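Local structure of lipase, class 3 (Penicillium roqueforti FM164, 6L7N) at residues V53-S58 against G67-D72; A20-A25 against V79-G84; F12-Q17 against C43-E48; V152-V157 against A168-Y173; H146-A151 against A174-A179. The protein probably hydrolyses the ester bonds of triacylglycerols and related lipids, as a fungal class 3 lipase of the alpha/beta-hydrolase fold. All blocks are in the same frame, centred on the assembly; numbering follows the deposited sequence.

Contact 1. Residues V53-S58 against G67-D72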
# COMPACT_ATOMS: atom_id res chain seq x y z
N VAL A 53 -5.96 17.11 5.28
CA VAL A 53 -6.74 16.34 4.32
C VAL A 53 -7.27 17.26 3.22
O VAL A 53 -7.98 18.23 3.51
CB VAL A 53 -7.90 15.61 5.02
CG1 VAL A 53 -8.83 15.00 3.98
CG2 VAL A 53 -7.35 14.55 5.94
N PHE A 54 -6.97 16.91 1.95
CA PHE A 54 -7.62 17.60 0.83
C PHE A 54 -8.95 16.99 0.46
O PHE A 54 -9.91 17.72 0.18
CB PHE A 54 -6.72 17.55 -0.38
CG PHE A 54 -5.86 18.72 -0.48
CD1 PHE A 54 -6.28 19.84 -1.13
CD2 PHE A 54 -4.63 18.73 0.06
CE1 PHE A 54 -5.45 20.97 -1.21
CE2 PHE A 54 -3.80 19.86 -0.03
CZ PHE A 54 -4.23 20.98 -0.64
N TYR A 55 -8.98 15.67 0.39
CA TYR A 55 -10.18 14.95 0.04
C TYR A 55 -10.17 13.65 0.80
O TYR A 55 -9.11 13.18 1.20
CB TYR A 55 -10.27 14.65 -1.47
CG TYR A 55 -10.29 15.87 -2.37
CD1 TYR A 55 -11.45 16.62 -2.52
CD2 TYR A 55 -9.16 16.26 -3.07
CE1 TYR A 55 -11.49 17.72 -3.35
CE2 TYR A 55 -9.18 17.38 -3.89
CZ TYR A 55 -10.35 18.10 -4.03
OH TYR A 55 -10.40 19.21 -4.85
N ASP A 56 -11.34 13.07 1.02
CA ASP A 56 -11.36 11.73 1.58
C ASP A 56 -12.59 10.98 1.10
O ASP A 56 -13.52 11.55 0.52
CB ASP A 56 -11.29 11.73 3.11
CG ASP A 56 -12.21 12.73 3.74
OD1 ASP A 56 -13.35 12.93 3.23
OD2 ASP A 56 -11.77 13.32 4.76
N PHE A 57 -12.57 9.68 1.35
CA PHE A 57 -13.63 8.80 0.90
C PHE A 57 -13.77 7.67 1.92
O PHE A 57 -12.78 7.10 2.36
CB PHE A 57 -13.36 8.27 -0.51
CG PHE A 57 -11.94 7.80 -0.75
CD1 PHE A 57 -10.92 8.70 -1.04
CD2 PHE A 57 -11.63 6.45 -0.72
CE1 PHE A 57 -9.63 8.27 -1.27
CE2 PHE A 57 -10.34 6.01 -0.95
CZ PHE A 57 -9.34 6.92 -1.23
N SER A 58 -15.01 7.38 2.31
CA SER A 58 -15.27 6.54 3.47
C SER A 58 -15.76 5.17 3.03
O SER A 58 -16.36 5.01 1.97
CB SER A 58 -16.33 7.18 4.38
OG SER A 58 -16.61 6.35 5.50
N GLY A 67 -10.12 6.04 2.37
CA GLY A 67 -8.82 6.66 2.24
C GLY A 67 -8.92 8.16 2.10
O GLY A 67 -9.96 8.77 2.34
N PHE A 68 -7.80 8.74 1.67
CA PHE A 68 -7.72 10.19 1.64
C PHE A 68 -6.63 10.64 0.68
O PHE A 68 -5.72 9.89 0.34
CB PHE A 68 -7.47 10.78 3.03
CG PHE A 68 -6.17 10.31 3.68
CD1 PHE A 68 -4.95 10.89 3.36
CD2 PHE A 68 -6.20 9.30 4.64
CE1 PHE A 68 -3.76 10.46 3.98
CE2 PHE A 68 -5.03 8.87 5.25
CZ PHE A 68 -3.80 9.45 4.93
N ILE A 69 -6.77 11.89 0.24
CA ILE A 69 -5.70 12.66 -0.39
C ILE A 69 -5.34 13.79 0.57
O ILE A 69 -6.21 14.60 0.92
CB ILE A 69 -6.12 13.21 -1.76
CG1 ILE A 69 -6.68 12.10 -2.66
CG2 ILE A 69 -4.96 13.98 -2.41
CD1 ILE A 69 -7.18 12.60 -4.01
N ALA A 70 -4.08 13.82 0.99
CA ALA A 70 -3.57 14.84 1.90
C ALA A 70 -2.36 15.52 1.26
O ALA A 70 -1.78 15.02 0.30
CB ALA A 70 -3.16 14.26 3.25
N VAL A 71 -2.00 16.68 1.80
CA VAL A 71 -0.82 17.41 1.32
C VAL A 71 0.14 17.59 2.48
O VAL A 71 -0.25 18.02 3.57
CB VAL A 71 -1.19 18.77 0.69
CG1 VAL A 71 0.06 19.63 0.62
CG2 VAL A 71 -1.73 18.57 -0.75
N ASP A 72 1.41 17.28 2.22
CA ASP A 72 2.51 17.31 3.17
C ASP A 72 3.47 18.38 2.66
O ASP A 72 4.23 18.15 1.71
CB ASP A 72 3.15 15.92 3.24
CG ASP A 72 4.36 15.86 4.13
OD1 ASP A 72 4.93 16.92 4.50
OD2 ASP A 72 4.74 14.72 4.45
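Tyr55 and Ile69 pair in an antiparallel beta hairpin at the edge of the central sheet, and a classic beta bulge lies beside them. The backbone bonds come first. Ile69 O accepts two N-H groups, from Phe54 N at 2.6 Å and from Tyr55 N at 3.0 Å. Both donors lie in its carbonyl plane, and the Phe54 bond is the more bent of the two (139° at the hydrogen). This doubling is the bulge: it shifts the register by one residue between Val53 and Tyr55. Ile69 N returns a bond to Tyr55 O at 2.8 Å. Further along, Phe57 and Gly67 exchange two bonds as a hydrogen-bonded pair.

The apolar contacts divide between the two faces of the sheet. Tyr55, Phe57 and Ile69 are on the face covered by helix 112-135. There Tyr55 CD2 meets Ile69 CD1 at 4.3 Å. Asp56 and Phe68 are on the other face as a non-hydrogen-bonded pair, with their CB atoms 3.9 Å apart. The Phe68 ring leads away toward Tyr18 and Ala21 of helix 6-22.

The last group is a CH-pi contact. Phe57 CG sits between the backbone N and the carbonyl carbon (chi1 45°), which folds the ring back over Gly67. A CB on Gly67 would collide with Phe57 CZ. Gly67 CA lies 3.8 Å from the ring centroid, 23° off the ring normal.

Contact 2. Residues A20-A25 against V79-G84; sequences AAAYYA and VLSFRG
The Tyr23 ring takes the aliphatic part of Arg83 on one face. Arg83 CG lies 3.6 Å above the ring plane, displaced toward the rim near CD1 and CE1. It makes a CH-pi contact, 3.8 Å from the centroid and 18° off the normal. The guanidinium plane is turned 36° from the ring plane, and the two side chains slant across each other. CG and CD do the touching, so this is not a cation-pi stack.

Arg83 reaches this place with CG anti to the backbone N (chi1 -169°), and the chain then bends at chi2 and chi3. The bends bring Arg83 NE back to its own neighbour, Gly84 O, at 2.8 Å. NH1 is held by Asp64 O and Asn59 OD1. Water 2 accepts a weak bond from Arg83 NH2 and donates to Tyr23 O. Water 1 joins Tyr23 OH to Gly84 N, from which it accepts at 2.8 Å.

Next to the ring contact, Ala22, in the last part of helix 6-22, rests on strand 77-83. Ala22 CB touches Arg83 CB at 3.9 Å and lies 3.1 Å from Ser81 OG. That hydroxyl is hydrogen-bonded to Tyr18 O, one turn back in the helix. All five touching residues are buried.

Tyr23 OH is hydrogen-bonded to His146 ND1, and the Tyr23 side chain also touches Ser147. The arrangement packs the N-terminal helix on the sheet beside the probable nucleophile elbow of an alpha/beta-hydrolase.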
# COMPACT_ATOMS: atom_id res chain seq x y z
N ALA A 20 -1.02 4.07 8.30
CA ALA A 20 -1.60 3.95 9.64
C ALA A 20 -2.77 4.91 9.82
O ALA A 20 -3.79 4.57 10.42
CB ALA A 20 -0.53 4.19 10.71
N ALA A 21 -2.63 6.13 9.31
CA ALA A 21 -3.73 7.08 9.43
C ALA A 21 -4.95 6.62 8.63
O ALA A 21 -6.09 6.86 9.05
CB ALA A 21 -3.27 8.46 8.96
N ALA A 22 -4.73 5.93 7.51
CA ALA A 22 -5.85 5.46 6.70
C ALA A 22 -6.83 4.59 7.48
O ALA A 22 -7.98 4.45 7.06
CB ALA A 22 -5.35 4.66 5.49
N TYR A 23 -6.40 3.97 8.57
CA TYR A 23 -7.32 3.12 9.31
C TYR A 23 -8.28 3.90 10.19
O TYR A 23 -9.25 3.31 10.67
CB TYR A 23 -6.54 2.13 10.18
CG TYR A 23 -6.03 0.95 9.39
CD1 TYR A 23 -6.82 -0.18 9.20
CD2 TYR A 23 -4.77 0.96 8.81
CE1 TYR A 23 -6.34 -1.28 8.47
CE2 TYR A 23 -4.29 -0.12 8.07
CZ TYR A 23 -5.08 -1.23 7.91
OH TYR A 23 -4.60 -2.31 7.19
N TYR A 24 -8.06 5.20 10.40
CA TYR A 24 -8.85 5.99 11.34
C TYR A 24 -10.05 6.61 10.63
O TYR A 24 -9.87 7.47 9.76
CB TYR A 24 -8.01 7.10 11.96
CG TYR A 24 -7.00 6.64 12.97
CD1 TYR A 24 -5.77 6.17 12.57
CD2 TYR A 24 -7.28 6.69 14.33
CE1 TYR A 24 -4.84 5.75 13.47
CE2 TYR A 24 -6.34 6.27 15.26
CZ TYR A 24 -5.12 5.80 14.82
OH TYR A 24 -4.17 5.37 15.71
N ALA A 25 -11.26 6.21 11.04
CA ALA A 25 -12.46 6.84 10.51
C ALA A 25 -12.43 8.35 10.68
O ALA A 25 -12.96 9.08 9.83
CB ALA A 25 -13.71 6.29 11.19
N VAL A 79 -0.33 13.00 -1.05
CA VAL A 79 -0.36 11.63 -0.54
C VAL A 79 -1.75 11.06 -0.78
O VAL A 79 -2.75 11.62 -0.31
CB VAL A 79 0.00 11.55 0.95
CG1 VAL A 79 -0.10 10.12 1.47
CG2 VAL A 79 1.40 12.14 1.19
N LEU A 80 -1.81 9.95 -1.50
CA LEU A 80 -3.04 9.22 -1.76
C LEU A 80 -2.94 7.93 -0.96
O LEU A 80 -2.11 7.07 -1.28
CB LEU A 80 -3.19 8.92 -3.25
CG LEU A 80 -4.34 8.01 -3.68
CD1 LEU A 80 -5.67 8.48 -3.10
CD2 LEU A 80 -4.37 7.96 -5.22
N SER A 81 -3.78 7.78 0.06
CA SER A 81 -3.69 6.66 0.99
C SER A 81 -4.96 5.82 0.92
O SER A 81 -6.07 6.37 0.96
CB SER A 81 -3.48 7.16 2.42
OG SER A 81 -3.64 6.10 3.34
N PHE A 82 -4.78 4.50 0.83
CA PHE A 82 -5.87 3.54 0.74
C PHE A 82 -5.88 2.58 1.93
O PHE A 82 -4.84 2.00 2.27
CB PHE A 82 -5.78 2.69 -0.53
CG PHE A 82 -6.00 3.44 -1.80
CD1 PHE A 82 -7.28 3.70 -2.25
CD2 PHE A 82 -4.92 3.86 -2.56
CE1 PHE A 82 -7.47 4.40 -3.44
CE2 PHE A 82 -5.11 4.54 -3.73
CZ PHE A 82 -6.39 4.81 -4.18
N ARG A 83 -7.05 2.40 2.52
CA ARG A 83 -7.34 1.31 3.44
C ARG A 83 -8.37 0.40 2.78
O ARG A 83 -9.40 0.87 2.29
CB ARG A 83 -7.88 1.84 4.78
CG ARG A 83 -7.96 0.80 5.89
CD ARG A 83 -9.29 0.88 6.67
NE ARG A 83 -10.40 0.33 5.89
CZ ARG A 83 -11.68 0.62 6.09
NH1 ARG A 83 -12.62 0.07 5.32
NH2 ARG A 83 -12.03 1.44 7.07
N GLY A 84 -8.07 -0.90 2.74
CA GLY A 84 -9.01 -1.88 2.24
C GLY A 84 -9.85 -2.46 3.35
O GLY A 84 -9.88 -1.98 4.48
O HOH W 1 -6.03 -1.98 4.25
O HOH W 2 -10.79 1.29 9.81

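Contact 3. Residues F12-Q17 against C43-E48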
# COMPACT_ATOMS: atom_id res chain seq x y z
N PHE A 12 11.21 4.63 4.93
CA PHE A 12 10.30 3.49 5.03
C PHE A 12 9.48 3.56 6.32
O PHE A 12 8.27 3.29 6.30
CB PHE A 12 11.08 2.17 4.95
CG PHE A 12 11.89 2.01 3.68
CD1 PHE A 12 11.60 2.74 2.53
CD2 PHE A 12 12.96 1.12 3.65
CE1 PHE A 12 12.35 2.58 1.37
CE2 PHE A 12 13.72 0.95 2.48
CZ PHE A 12 13.42 1.68 1.35
N ASP A 13 10.12 3.92 7.44
CA ASP A 13 9.40 4.13 8.70
C ASP A 13 8.43 5.29 8.62
O ASP A 13 7.52 5.37 9.45
CB ASP A 13 10.31 4.45 9.89
CG ASP A 13 11.49 3.56 9.99
OD1 ASP A 13 11.41 2.42 9.51
OD2 ASP A 13 12.49 3.98 10.62
N PHE A 14 8.65 6.23 7.70
CA PHE A 14 7.80 7.41 7.65
C PHE A 14 6.52 7.14 6.87
O PHE A 14 5.41 7.38 7.37
CB PHE A 14 8.56 8.58 7.04
CG PHE A 14 7.70 9.78 6.75
CD1 PHE A 14 7.14 10.51 7.78
CD2 PHE A 14 7.47 10.19 5.45
CE1 PHE A 14 6.35 11.61 7.52
CE2 PHE A 14 6.68 11.29 5.18
CZ PHE A 14 6.12 12.00 6.22
N TRP A 15 6.64 6.65 5.64
CA TRP A 15 5.45 6.60 4.78
C TRP A 15 4.42 5.60 5.30
O TRP A 15 3.22 5.76 5.05
CB TRP A 15 5.84 6.29 3.33
CG TRP A 15 6.62 7.40 2.73
CD1 TRP A 15 7.95 7.40 2.42
CD2 TRP A 15 6.13 8.71 2.37
NE1 TRP A 15 8.32 8.62 1.89
CE2 TRP A 15 7.22 9.44 1.85
CE3 TRP A 15 4.88 9.33 2.43
CZ2 TRP A 15 7.10 10.76 1.39
CZ3 TRP A 15 4.76 10.64 1.98
CH2 TRP A 15 5.86 11.34 1.47
N VAL A 16 4.86 4.59 6.05
CA VAL A 16 3.91 3.66 6.65
C VAL A 16 2.93 4.38 7.58
O VAL A 16 1.82 3.88 7.81
CB VAL A 16 4.66 2.54 7.39
CG1 VAL A 16 5.21 3.04 8.74
CG2 VAL A 16 3.76 1.34 7.59
N GLN A 17 3.29 5.55 8.11
CA GLN A 17 2.38 6.23 9.03
C GLN A 17 1.17 6.86 8.33
O GLN A 17 0.12 7.04 8.96
CB GLN A 17 3.16 7.27 9.84
CG GLN A 17 4.24 6.62 10.70
CD GLN A 17 5.07 7.62 11.48
OE1 GLN A 17 4.54 8.58 12.04
NE2 GLN A 17 6.38 7.43 11.48
N CYS A 43 0.96 7.60 14.18
CA CYS A 43 1.54 8.35 13.06
C CYS A 43 2.18 9.67 13.53
O CYS A 43 1.84 10.74 13.01
CB CYS A 43 0.50 8.60 11.96
SG CYS A 43 -0.93 9.66 12.34
N PRO A 44 3.11 9.62 14.49
CA PRO A 44 3.62 10.90 15.04
C PRO A 44 4.35 11.75 14.02
O PRO A 44 4.21 12.98 14.05
CB PRO A 44 4.57 10.43 16.16
CG PRO A 44 4.97 9.04 15.77
CD PRO A 44 3.73 8.46 15.15
N GLN A 45 5.12 11.15 13.11
CA GLN A 45 5.85 11.96 12.13
C GLN A 45 4.92 12.56 11.08
O GLN A 45 5.20 13.64 10.54
CB GLN A 45 6.95 11.12 11.49
CG GLN A 45 8.04 10.70 12.47
CD GLN A 45 9.20 9.99 11.79
OE1 GLN A 45 9.03 9.32 10.77
NE2 GLN A 45 10.40 10.14 12.35
N VAL A 46 3.79 11.90 10.80
CA VAL A 46 2.78 12.51 9.95
C VAL A 46 2.23 13.77 10.60
O VAL A 46 2.19 14.84 9.99
CB VAL A 46 1.65 11.52 9.64
CG1 VAL A 46 0.50 12.27 9.00
CG2 VAL A 46 2.15 10.42 8.72
N GLU A 47 1.77 13.64 11.84
CA GLU A 47 1.26 14.82 12.53
C GLU A 47 2.31 15.92 12.62
O GLU A 47 1.98 17.11 12.52
CB GLU A 47 0.77 14.44 13.92
CG GLU A 47 -0.42 13.50 13.90
CD GLU A 47 -0.76 13.00 15.28
OE1 GLU A 47 -0.29 13.64 16.26
OE2 GLU A 47 -1.50 12.00 15.39
N GLU A 48 3.58 15.53 12.79
CA GLU A 48 4.67 16.49 12.85
C GLU A 48 4.83 17.27 11.55
O GLU A 48 5.21 18.44 11.58
CB GLU A 48 5.98 15.77 13.20
CG GLU A 48 7.25 16.62 13.01
CD GLU A 48 7.27 17.89 13.85
OE1 GLU A 48 8.20 18.71 13.74
OE2 GLU A 48 6.37 18.05 14.66
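Gln17 OE1 accepts Gln45 N at 2.8 Å, in the carbonyl plane and on a lone pair, where helix 6-22 meets the first turn of helix 44-49. Cys43 is the N-cap residue of that second helix. The Gln17 carbonyl therefore takes an N-H of the first turn, the kind of group a helix N-terminus presents. The bond is somewhat bent (140° at the hydrogen).

The amide nitrogen anchors the other end of the group. Gln17 NE2 donates to Asp13 O, one turn back in its own helix, at 3.1 Å and nearly in the amide plane. It also makes a weak bond to Gln45 OE1. The two amide planes are only modestly inclined, and both chains are extended beyond CG. With both ends bonded, the Gln17 amide is fixed in its rotation. With an alanine here, Gln45 N is likely to lose its acceptor, and a gap would probably open between the two helices.

Packing surrounds these bonds. The axes of segments 12-17 and 44-48 cross at -79°, 8.7 Å apart at closest approach. Gln17 CB touches both Val46 CG2, at 3.5 Å, and Cys43 CB, at 3.7 Å. The disulfide from Cys43 to Cys38 ties this helix start to the preceding loop. Pro44 CD lies against Gln17 OE1.

Phe14 closes one end of the contact. Its chi1 of 171° carries the ring toward Gln45. The ring and the Gln45 amide are steeply inclined. Gln45 OE1 approaches the ring edge, 3.7 Å from Phe14 CD1.

Contact 4. Residues V152-V157 against A168-Y173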
# COMPACT_ATOMS: atom_id res chain seq x y z
N VAL A 152 -4.76 -2.23 -3.40
CA VAL A 152 -5.44 -1.20 -4.18
C VAL A 152 -4.46 -0.10 -4.54
O VAL A 152 -4.43 0.39 -5.68
CB VAL A 152 -6.65 -0.66 -3.39
CG1 VAL A 152 -7.26 0.53 -4.11
CG2 VAL A 152 -7.71 -1.77 -3.17
N ALA A 153 -3.59 0.25 -3.58
CA ALA A 153 -2.62 1.31 -3.84
C ALA A 153 -1.76 0.95 -5.03
O ALA A 153 -1.56 1.76 -5.94
CB ALA A 153 -1.76 1.53 -2.59
N THR A 154 -1.31 -0.31 -5.09
CA THR A 154 -0.46 -0.73 -6.19
C THR A 154 -1.16 -0.51 -7.52
O THR A 154 -0.62 0.17 -8.42
CB THR A 154 -0.07 -2.19 -5.99
OG1 THR A 154 0.65 -2.33 -4.75
CG2 THR A 154 0.80 -2.67 -7.14
N LEU A 155 -2.40 -0.97 -7.64
CA LEU A 155 -3.05 -0.84 -8.94
C LEU A 155 -3.35 0.61 -9.23
O LEU A 155 -3.17 1.08 -10.36
CB LEU A 155 -4.33 -1.68 -9.01
CG LEU A 155 -4.05 -3.19 -8.93
CD1 LEU A 155 -5.30 -3.97 -8.61
CD2 LEU A 155 -3.46 -3.66 -10.27
N ALA A 156 -3.68 1.37 -8.19
CA ALA A 156 -3.94 2.79 -8.41
C ALA A 156 -2.69 3.46 -8.94
O ALA A 156 -2.74 4.16 -9.97
CB ALA A 156 -4.44 3.45 -7.12
N VAL A 157 -1.54 3.19 -8.30
CA VAL A 157 -0.31 3.82 -8.77
C VAL A 157 -0.09 3.47 -10.22
O VAL A 157 0.16 4.35 -11.06
CB VAL A 157 0.90 3.37 -7.94
CG1 VAL A 157 2.11 4.19 -8.34
CG2 VAL A 157 0.68 3.54 -6.55
N ALA A 168 4.75 8.89 -10.03
CA ALA A 168 4.10 8.54 -8.77
C ALA A 168 4.91 7.47 -8.04
O ALA A 168 5.39 6.51 -8.65
CB ALA A 168 2.69 8.02 -9.05
N LYS A 169 5.10 7.67 -6.73
CA LYS A 169 5.74 6.67 -5.88
C LYS A 169 4.70 5.75 -5.28
O LYS A 169 3.56 6.14 -5.02
CB LYS A 169 6.56 7.34 -4.77
CG LYS A 169 7.15 8.69 -5.13
CD LYS A 169 8.22 8.58 -6.22
CE LYS A 169 8.92 9.93 -6.37
NZ LYS A 169 9.25 10.24 -7.78
N LEU A 170 5.11 4.50 -5.03
CA LEU A 170 4.23 3.51 -4.41
C LEU A 170 4.92 2.95 -3.17
O LEU A 170 6.06 2.49 -3.25
CB LEU A 170 3.89 2.39 -5.39
CG LEU A 170 3.30 1.13 -4.74
CD1 LEU A 170 1.88 1.38 -4.21
CD2 LEU A 170 3.34 -0.01 -5.76
N TYR A 171 4.23 3.03 -2.03
CA TYR A 171 4.66 2.40 -0.78
C TYR A 171 3.56 1.43 -0.38
O TYR A 171 2.49 1.84 0.09
CB TYR A 171 4.93 3.43 0.31
CG TYR A 171 6.18 4.22 0.05
CD1 TYR A 171 6.13 5.38 -0.72
CD2 TYR A 171 7.40 3.82 0.56
CE1 TYR A 171 7.27 6.10 -0.98
CE2 TYR A 171 8.54 4.55 0.32
CZ TYR A 171 8.47 5.68 -0.46
OH TYR A 171 9.62 6.41 -0.71
N ALA A 172 3.83 0.14 -0.61
CA ALA A 172 2.82 -0.91 -0.47
C ALA A 172 3.28 -1.84 0.65
O ALA A 172 4.12 -2.71 0.44
CB ALA A 172 2.64 -1.65 -1.79
N TYR A 173 2.75 -1.63 1.85
CA TYR A 173 3.16 -2.41 3.01
C TYR A 173 2.26 -3.64 3.12
O TYR A 173 1.03 -3.51 3.15
CB TYR A 173 3.10 -1.57 4.28
CG TYR A 173 4.01 -0.37 4.22
CD1 TYR A 173 3.61 0.80 3.60
CD2 TYR A 173 5.29 -0.42 4.77
CE1 TYR A 173 4.48 1.92 3.53
CE2 TYR A 173 6.15 0.67 4.72
CZ TYR A 173 5.74 1.84 4.09
OH TYR A 173 6.60 2.93 4.04
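Thr154 OG1 is the polar atom at this helix-strand contact. Its hydrogen-bond partner is Ala150 O, one turn back in helix 148-161. On the strand side Thr154 OG1 meets only carbon: Ala172 CB at 3.6 Å and Leu170 CD2 at 3.7 Å. The bond to Ala150 O thus serves a hydroxyl that is otherwise placed against apolar groups.

Leu170 is the main wedge. A chi1 of 164° swings its CG away from its own amide nitrogen and sends the two methyls toward the helix. Leu170 CD1 packs tightly on Val157 CG2 at 3.4 Å and touches Ala153 CB at 4.0 Å. CD2 lies against Thr154. A glycine in its place would probably leave a gap facing Ala153, Thr154 and Val157. Val157 also reaches the residue just before the strand: Val157 CG1 touches Ala168 CB at 3.9 Å.

The helix and strand segments run nearly antiparallel, at 164°, their axes 8.2 Å apart at closest approach. This is the return half of a beta-alpha-beta crossover from strand 140-146 through helix 148-161 to strand 169-173. Ala153 and Val157 also touch Val143 of the first strand. Helix 112-135 packs on Leu155 and Ala156, while Tyr171 on the other face of the sheet stacks with Trp15 of helix 6-22.

Contact 5. Residues H146-A151 against A174-A179; sequences HSLGAA and ASPRVA
Ala151 CB packs against both Pro176 and Val178, touching Pro176 CD and Val178 CG1 at 3.7 Å each. Leu148 CD2 touches Pro176 CG, and the two side chains cross at about a right angle. Pro176 CD also lies 3.5 Å from Ser147 O. Trp91 of helix 88-94 touches both Leu148 and Pro176.

Ala150 CB meets Ser175 CB at 3.7 Å. At a chi1 of 173°, Ser175 OG turns to Pro176 O, which it binds on a lone pair at 2.6 Å. This ties the loop to itself rather than to the helix.

Ala174 CB lies obliquely to the His146 ring, 3.7 Å from His146 CD2. Both ring nitrogens have partners beyond this contact: ND1 with Tyr23 OH and NE2 with His261 O. Ala174 O is buried here and has no partner in the model.

Ser147 has a strained backbone with positive phi (phi 63°, psi -143°) between strand 140-146 and helix 148-161. Its OG is hydrogen-bonded to His261 NE2. This strained turn, with its GxSxG sequence, matches the nucleophile elbow of alpha/beta-hydrolases, with Ser147, His261 and Asp201 as the probable catalytic triad.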
# COMPACT_ATOMS: atom_id res chain seq x y z
N HIS A 146 -1.54 -0.24 3.29
CA HIS A 146 -1.12 -1.43 4.01
C HIS A 146 -2.17 -2.50 3.78
O HIS A 146 -3.35 -2.20 3.60
CB HIS A 146 -0.95 -1.12 5.52
CG HIS A 146 -0.78 -2.34 6.39
ND1 HIS A 146 -1.82 -2.87 7.13
CD2 HIS A 146 0.30 -3.11 6.65
CE1 HIS A 146 -1.38 -3.92 7.81
NE2 HIS A 146 -0.10 -4.09 7.54
N SER A 147 -1.73 -3.76 3.79
CA SER A 147 -2.67 -4.89 3.74
C SER A 147 -3.44 -4.83 2.41
O SER A 147 -2.85 -4.48 1.38
CB SER A 147 -3.54 -4.89 4.97
OG SER A 147 -4.30 -6.07 5.07
N LEU A 148 -4.73 -5.18 2.39
CA LEU A 148 -5.50 -5.11 1.15
C LEU A 148 -5.49 -3.70 0.58
O LEU A 148 -5.51 -3.53 -0.65
CB LEU A 148 -6.94 -5.59 1.38
CG LEU A 148 -7.04 -6.95 2.06
CD1 LEU A 148 -8.49 -7.47 2.09
CD2 LEU A 148 -6.12 -7.93 1.39
N GLY A 149 -5.43 -2.67 1.44
CA GLY A 149 -5.28 -1.32 0.92
C GLY A 149 -4.03 -1.14 0.08
O GLY A 149 -4.03 -0.42 -0.92
N ALA A 150 -2.94 -1.80 0.48
CA ALA A 150 -1.73 -1.76 -0.32
C ALA A 150 -1.97 -2.34 -1.71
O ALA A 150 -1.46 -1.83 -2.72
CB ALA A 150 -0.59 -2.49 0.39
N ALA A 151 -2.77 -3.41 -1.80
CA ALA A 151 -3.06 -3.96 -3.11
C ALA A 151 -3.76 -2.92 -3.97
O ALA A 151 -3.34 -2.65 -5.10
CB ALA A 151 -3.89 -5.25 -2.99
N ALA A 174 2.88 -4.82 3.18
CA ALA A 174 2.17 -6.08 3.41
C ALA A 174 1.18 -6.40 2.29
O ALA A 174 0.12 -6.97 2.53
CB ALA A 174 1.45 -6.06 4.76
N SER A 175 1.53 -6.03 1.06
CA SER A 175 0.59 -6.14 -0.05
C SER A 175 0.44 -7.59 -0.50
O SER A 175 1.43 -8.31 -0.60
CB SER A 175 1.07 -5.31 -1.24
OG SER A 175 0.23 -5.55 -2.37
N PRO A 176 -0.78 -8.02 -0.82
CA PRO A 176 -0.96 -9.25 -1.61
C PRO A 176 -0.34 -9.07 -2.99
O PRO A 176 -0.00 -7.96 -3.41
CB PRO A 176 -2.48 -9.40 -1.72
CG PRO A 176 -3.07 -8.42 -0.72
CD PRO A 176 -2.06 -7.34 -0.53
N ARG A 177 -0.22 -10.17 -3.73
CA ARG A 177 -0.01 -10.05 -5.17
C ARG A 177 -1.29 -9.51 -5.82
O ARG A 177 -2.40 -9.77 -5.36
CB ARG A 177 0.36 -11.40 -5.79
CG ARG A 177 1.63 -12.00 -5.18
CD ARG A 177 2.06 -13.27 -5.94
NE ARG A 177 3.39 -13.71 -5.50
CZ ARG A 177 3.61 -14.54 -4.49
NH1 ARG A 177 2.60 -15.06 -3.79
NH2 ARG A 177 4.85 -14.87 -4.18
N VAL A 178 -1.12 -8.72 -6.88
CA VAL A 178 -2.25 -8.03 -7.48
C VAL A 178 -2.44 -8.38 -8.94
O VAL A 178 -3.42 -7.93 -9.55
CB VAL A 178 -2.14 -6.50 -7.32
CG1 VAL A 178 -1.80 -6.17 -5.90
CG2 VAL A 178 -1.10 -5.92 -8.27
N ALA A 179 -1.56 -9.19 -9.53
CA ALA A 179 -1.69 -9.40 -10.96
C ALA A 179 -0.77 -10.52 -11.42
O ALA A 179 -0.08 -11.16 -10.61
CB ALA A 179 -1.35 -8.13 -11.69

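How the contacts relate
Contacts 1, 2 and 4 all reach the eight-stranded mixed sheet. Contact 1 is at its edge, and its centre is about 15 Å from that of contact 4. Strands 66-72 and 77-83 are neighbours, so contacts 1 and 2 join directly by backbone bonds. Contacts 2 and 3 share helix 6-22, and their segments interleave along the chain. Contact 3 closes before contact 1 opens. Contacts 4 and 5 share helix 148-161, with centres about 9 Å apart, and come later in sequence. Contacts 2 and 5 touch, with centres about 13 Å apart. Thus the N-terminal helix packs on the sheet, and the residue that follows it touches the probable nucleophile elbow.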